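Local coordinates for protein cGAS/DncV-like nucleotidyltransferase in E. coli homolog (Elizabethkingia meningoseptica ATCC 13253 = NBRC 12535, PDB 6E0O) that synthesises cyclic nucleotide second messengers, probably including 3',3'-c-di-AMP, as the signalling enzyme of a CBASS antiphage defence system, at residues E208-I219 / R273-K284. Sequence-based numbering, arbitrary orientation.
Sequences EIADNLVSSFFI and RTRQDALGFMQK
Arg-273 and Phe-281 grip the turn and helix start of 208-219 from two places, joining the loop 208-215 and the first turn of helix 216-224 to the loop residue Arg-273 and helix 275-289 in the helical lobe of this CD-NTase. The Arg-273 guanidinium reaches the beta turn 210-213: NH2 donates to Asn-212 O at 2.9 Å, a fairly straight bond (158°) that lies near the guanidinium plane but meets the carbonyl from above its own plane. NE adds a weak bond to Leu-213 O, and Ser-215 lies against one guanidinium face. On the way there, Arg-273 CD rests over the Phe-218 ring, 3.8 Å from its centroid, a CH-pi contact; Ala-278 CB touches the same ring obliquely at CE2. The second centre is Phe-281. Its CG stands anti to the backbone N (chi1 178°), which turns one face of the ring to Val-214 CG2, almost on the ring normal and 3.7 Å from the centroid. Ile-209 CD1 meets the ring edge, while Ile-219 CD1 lies 3.9 Å from Phe-281 CZ. At the exposed end, Lys-284 NZ forms a salt bridge with Glu-208 OE2 (2.8 Å), met on the anti side of the carboxylate. Both helices are capped at their N-termini: Thr-274 and Asp-277 form a capping box on 275-289, and Ser-215 caps the helix that begins at Ser-216, a residue that probably binds the GTP substrate. In the Ser-215 cap, Phe-218 N donates to Ser-215 OG at 3.0 Å.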
loop_
_atom_site.group_PDB
_atom_site.type_symbol
_atom_site.label_atom_id
_atom_site.label_comp_id
_atom_site.label_asym_id
_atom_site.label_seq_id
_atom_site.Cartn_x
_atom_site.Cartn_y
_atom_site.Cartn_z
ATOM N N GLU A 208 -9.693 19.806 2.485
ATOM C CA GLU A 208 -10.211 19.603 3.828
ATOM C C GLU A 208 -9.202 18.913 4.734
ATOM O O GLU A 208 -9.248 19.101 5.953
ATOM C CB GLU A 208 -11.495 18.777 3.745
ATOM C CG GLU A 208 -12.252 18.668 5.040
ATOM C CD GLU A 208 -12.822 19.991 5.490
ATOM O OE1 GLU A 208 -13.055 20.867 4.632
ATOM O OE2 GLU A 208 -13.041 20.156 6.705
ATOM N N ILE A 209 -8.312 18.097 4.168
ATOM C CA ILE A 209 -7.235 17.460 4.914
ATOM C C ILE A 209 -5.961 17.559 4.087
ATOM O O ILE A 209 -5.996 17.726 2.866
ATOM C CB ILE A 209 -7.530 15.983 5.268
ATOM C CG1 ILE A 209 -7.618 15.129 4.003
ATOM C CG2 ILE A 209 -8.802 15.883 6.107
ATOM C CD1 ILE A 209 -7.920 13.670 4.264
ATOM N N ALA A 210 -4.825 17.464 4.771
ATOM C CA ALA A 210 -3.540 17.455 4.094
ATOM C C ALA A 210 -3.372 16.144 3.341
ATOM O O ALA A 210 -3.942 15.113 3.710
ATOM C CB ALA A 210 -2.408 17.594 5.110
ATOM N N ASP A 211 -2.571 16.186 2.279
ATOM C CA ASP A 211 -2.396 15.003 1.450
ATOM C C ASP A 211 -1.616 13.902 2.152
ATOM O O ASP A 211 -1.495 12.813 1.586
ATOM C CB ASP A 211 -1.771 15.347 0.093
ATOM C CG ASP A 211 -0.374 15.905 0.207
ATOM O OD1 ASP A 211 0.160 15.993 1.331
ATOM O OD2 ASP A 211 0.196 16.256 -0.848
ATOM N N ASN A 212 -1.109 14.147 3.364
ATOM C CA ASN A 212 -0.390 13.129 4.125
ATOM C C ASN A 212 -0.984 12.885 5.510
ATOM O O ASN A 212 -0.319 12.266 6.353
ATOM C CB ASN A 212 1.100 13.472 4.247
ATOM C CG ASN A 212 1.348 14.777 4.983
ATOM O OD1 ASN A 212 0.415 15.479 5.378
ATOM N ND2 ASN A 212 2.621 15.102 5.179
ATOM N N LEU A 213 -2.207 13.353 5.780
ATOM C CA LEU A 213 -2.858 13.008 7.041
ATOM C C LEU A 213 -2.894 11.496 7.220
ATOM O O LEU A 213 -2.550 10.970 8.284
ATOM C CB LEU A 213 -4.272 13.589 7.095
ATOM C CG LEU A 213 -5.041 13.259 8.379
ATOM C CD1 LEU A 213 -4.366 13.874 9.603
ATOM C CD2 LEU A 213 -6.493 13.732 8.263
ATOM N N VAL A 214 -3.308 10.780 6.176
ATOM C CA VAL A 214 -3.296 9.325 6.177
ATOM C C VAL A 214 -2.812 8.838 4.817
ATOM O O VAL A 214 -3.018 9.487 3.789
ATOM C CB VAL A 214 -4.685 8.715 6.496
ATOM C CG1 VAL A 214 -5.174 9.173 7.861
ATOM C CG2 VAL A 214 -5.678 9.051 5.393
ATOM N N SER A 215 -2.153 7.696 4.824
ATOM C CA SER A 215 -1.709 7.035 3.608
ATOM C C SER A 215 -2.628 5.852 3.334
ATOM O O SER A 215 -3.408 5.423 4.189
ATOM C CB SER A 215 -0.287 6.511 3.806
ATOM O OG SER A 215 -0.320 5.463 4.766
ATOM N N SER A 216 -2.508 5.298 2.128
ATOM C CA SER A 216 -3.239 4.079 1.797
ATOM C C SER A 216 -2.901 2.961 2.772
ATOM O O SER A 216 -3.789 2.243 3.240
ATOM C CB SER A 216 -2.917 3.626 0.371
ATOM O OG SER A 216 -3.450 2.326 0.130
ATOM N N PHE A 217 -1.616 2.805 3.096
ATOM C CA PHE A 217 -1.207 1.782 4.048
ATOM C C PHE A 217 -1.917 1.974 5.380
ATOM O O PHE A 217 -2.396 1.010 5.990
ATOM C CB PHE A 217 0.312 1.843 4.234
ATOM C CG PHE A 217 0.840 0.869 5.245
ATOM C CD1 PHE A 217 1.051 -0.455 4.900
ATOM C CD2 PHE A 217 1.127 1.273 6.536
ATOM C CE1 PHE A 217 1.534 -1.351 5.822
ATOM C CE2 PHE A 217 1.607 0.370 7.465
ATOM C CZ PHE A 217 1.810 -0.940 7.104
ATOM N N PHE A 218 -1.961 3.212 5.864
ATOM C CA PHE A 218 -2.587 3.496 7.147
ATOM C C PHE A 218 -4.065 3.139 7.111
ATOM O O PHE A 218 -4.578 2.488 8.028
ATOM C CB PHE A 218 -2.357 4.972 7.460
ATOM C CG PHE A 218 -2.638 5.380 8.877
ATOM C CD1 PHE A 218 -1.961 4.816 9.937
ATOM C CD2 PHE A 218 -3.530 6.399 9.136
ATOM C CE1 PHE A 218 -2.196 5.234 11.227
ATOM C CE2 PHE A 218 -3.765 6.813 10.423
ATOM C CZ PHE A 218 -3.077 6.242 11.464
ATOM N N ILE A 219 -4.763 3.533 6.042
ATOM C CA ILE A 219 -6.180 3.191 5.910
ATOM C C ILE A 219 -6.360 1.675 5.928
ATOM O O ILE A 219 -7.233 1.140 6.624
ATOM C CB ILE A 219 -6.770 3.825 4.635
ATOM C CG1 ILE A 219 -6.773 5.350 4.754
ATOM C CG2 ILE A 219 -8.171 3.275 4.353
ATOM C CD1 ILE A 219 -7.203 6.073 3.489
ATOM N N ARG A 273 2.986 8.241 12.549
ATOM C CA ARG A 273 1.536 8.419 12.496
ATOM C C ARG A 273 0.923 8.059 13.844
ATOM O O ARG A 273 1.457 7.246 14.600
ATOM C CB ARG A 273 0.906 7.617 11.350
ATOM C CG ARG A 273 1.130 8.269 9.962
ATOM C CD ARG A 273 -0.017 8.023 8.957
ATOM N NE ARG A 273 0.072 8.935 7.810
ATOM C CZ ARG A 273 0.893 8.768 6.777
ATOM N NH1 ARG A 273 1.690 7.711 6.730
ATOM N NH2 ARG A 273 0.919 9.660 5.789
ATOM N N THR A 274 -0.193 8.701 14.162
ATOM C CA THR A 274 -0.765 8.602 15.493
ATOM C C THR A 274 -2.245 8.235 15.447
ATOM O O THR A 274 -2.917 8.350 14.418
ATOM C CB THR A 274 -0.654 9.942 16.229
ATOM O OG1 THR A 274 -1.563 10.863 15.606
ATOM C CG2 THR A 274 0.772 10.503 16.183
ATOM N N ARG A 275 -2.751 7.808 16.608
ATOM C CA ARG A 275 -4.182 7.579 16.748
ATOM C C ARG A 275 -4.979 8.852 16.497
ATOM O O ARG A 275 -6.109 8.787 16.001
ATOM C CB ARG A 275 -4.489 7.023 18.135
ATOM C CG ARG A 275 -3.931 5.630 18.371
ATOM C CD ARG A 275 -4.208 5.161 19.778
ATOM N NE ARG A 275 -3.615 3.863 20.074
ATOM C CZ ARG A 275 -2.340 3.673 20.395
ATOM N NH1 ARG A 275 -1.503 4.697 20.445
ATOM N NH2 ARG A 275 -1.896 2.456 20.657
ATOM N N GLN A 276 -4.418 10.012 16.845
ATOM C CA GLN A 276 -5.104 11.270 16.591
ATOM C C GLN A 276 -5.291 11.501 15.096
ATOM O O GLN A 276 -6.338 12.003 14.665
ATOM C CB GLN A 276 -4.328 12.409 17.239
ATOM C CG GLN A 276 -4.932 13.769 16.979
ATOM C CD GLN A 276 -6.348 13.904 17.496
ATOM O OE1 GLN A 276 -6.687 13.446 18.598
ATOM N NE2 GLN A 276 -7.191 14.561 16.710
ATOM N N ASP A 277 -4.286 11.151 14.286
ATOM C CA ASP A 277 -4.444 11.243 12.836
ATOM C C ASP A 277 -5.641 10.421 12.374
ATOM O O ASP A 277 -6.450 10.873 11.558
ATOM C CB ASP A 277 -3.193 10.722 12.125
ATOM C CG ASP A 277 -1.970 11.575 12.355
ATOM O OD1 ASP A 277 -2.127 12.789 12.599
ATOM O OD2 ASP A 277 -0.844 11.020 12.294
ATOM N N ALA A 278 -5.746 9.189 12.872
ATOM C CA ALA A 278 -6.847 8.315 12.486
ATOM C C ALA A 278 -8.185 8.844 12.991
ATOM O O ALA A 278 -9.189 8.777 12.278
ATOM C CB ALA A 278 -6.588 6.919 13.036
ATOM N N LEU A 279 -8.221 9.341 14.231
ATOM C CA LEU A 279 -9.450 9.904 14.778
ATOM C C LEU A 279 -9.934 11.079 13.943
ATOM O O LEU A 279 -11.118 11.159 13.590
ATOM C CB LEU A 279 -9.204 10.345 16.213
ATOM C CG LEU A 279 -10.379 11.007 16.930
ATOM C CD1 LEU A 279 -11.529 10.039 17.078
ATOM C CD2 LEU A 279 -9.898 11.505 18.285
ATOM N N GLY A 280 -9.032 12.004 13.622
ATOM C CA GLY A 280 -9.419 13.145 12.821
ATOM C C GLY A 280 -9.876 12.744 11.437
ATOM O O GLY A 280 -10.853 13.283 10.913
ATOM N N PHE A 281 -9.188 11.777 10.829
ATOM C CA PHE A 281 -9.601 11.294 9.514
ATOM C C PHE A 281 -10.994 10.667 9.578
ATOM O O PHE A 281 -11.838 10.925 8.720
ATOM C CB PHE A 281 -8.555 10.321 8.964
ATOM C CG PHE A 281 -8.923 9.740 7.629
ATOM C CD1 PHE A 281 -9.026 10.548 6.510
ATOM C CD2 PHE A 281 -9.168 8.388 7.492
ATOM C CE1 PHE A 281 -9.372 10.018 5.283
ATOM C CE2 PHE A 281 -9.524 7.859 6.272
ATOM C CZ PHE A 281 -9.621 8.670 5.166
ATOM N N MET A 282 -11.252 9.830 10.587
ATOM C CA MET A 282 -12.582 9.231 10.708
ATOM C C MET A 282 -13.662 10.301 10.854
ATOM O O MET A 282 -14.746 10.192 10.274
ATOM C CB MET A 282 -12.626 8.293 11.919
ATOM C CG MET A 282 -11.919 6.969 11.745
ATOM S SD MET A 282 -12.569 5.986 10.382
ATOM C CE MET A 282 -11.303 6.296 9.188
ATOM N N GLN A 283 -13.398 11.330 11.656
ATOM C CA GLN A 283 -14.361 12.411 11.806
ATOM C C GLN A 283 -14.634 13.087 10.469
ATOM O O GLN A 283 -15.788 13.377 10.131
ATOM C CB GLN A 283 -13.818 13.419 12.808
ATOM C CG GLN A 283 -14.625 14.669 12.927
ATOM C CD GLN A 283 -14.078 15.569 14.007
ATOM O OE1 GLN A 283 -13.101 16.287 13.799
ATOM N NE2 GLN A 283 -14.692 15.521 15.170
ATOM N N LYS A 284 -13.578 13.381 9.705
ATOM C CA LYS A 284 -13.766 14.034 8.415
ATOM C C LYS A 284 -14.562 13.148 7.467
ATOM O O LYS A 284 -15.421 13.635 6.720
ATOM C CB LYS A 284 -12.416 14.392 7.797
ATOM C CG LYS A 284 -11.634 15.444 8.554
ATOM C CD LYS A 284 -12.300 16.794 8.494
ATOM C CE LYS A 284 -11.344 17.874 8.977
ATOM N NZ LYS A 284 -12.016 19.190 9.089
HETATM O O HOH W 1 1.465 5.345 7.604
#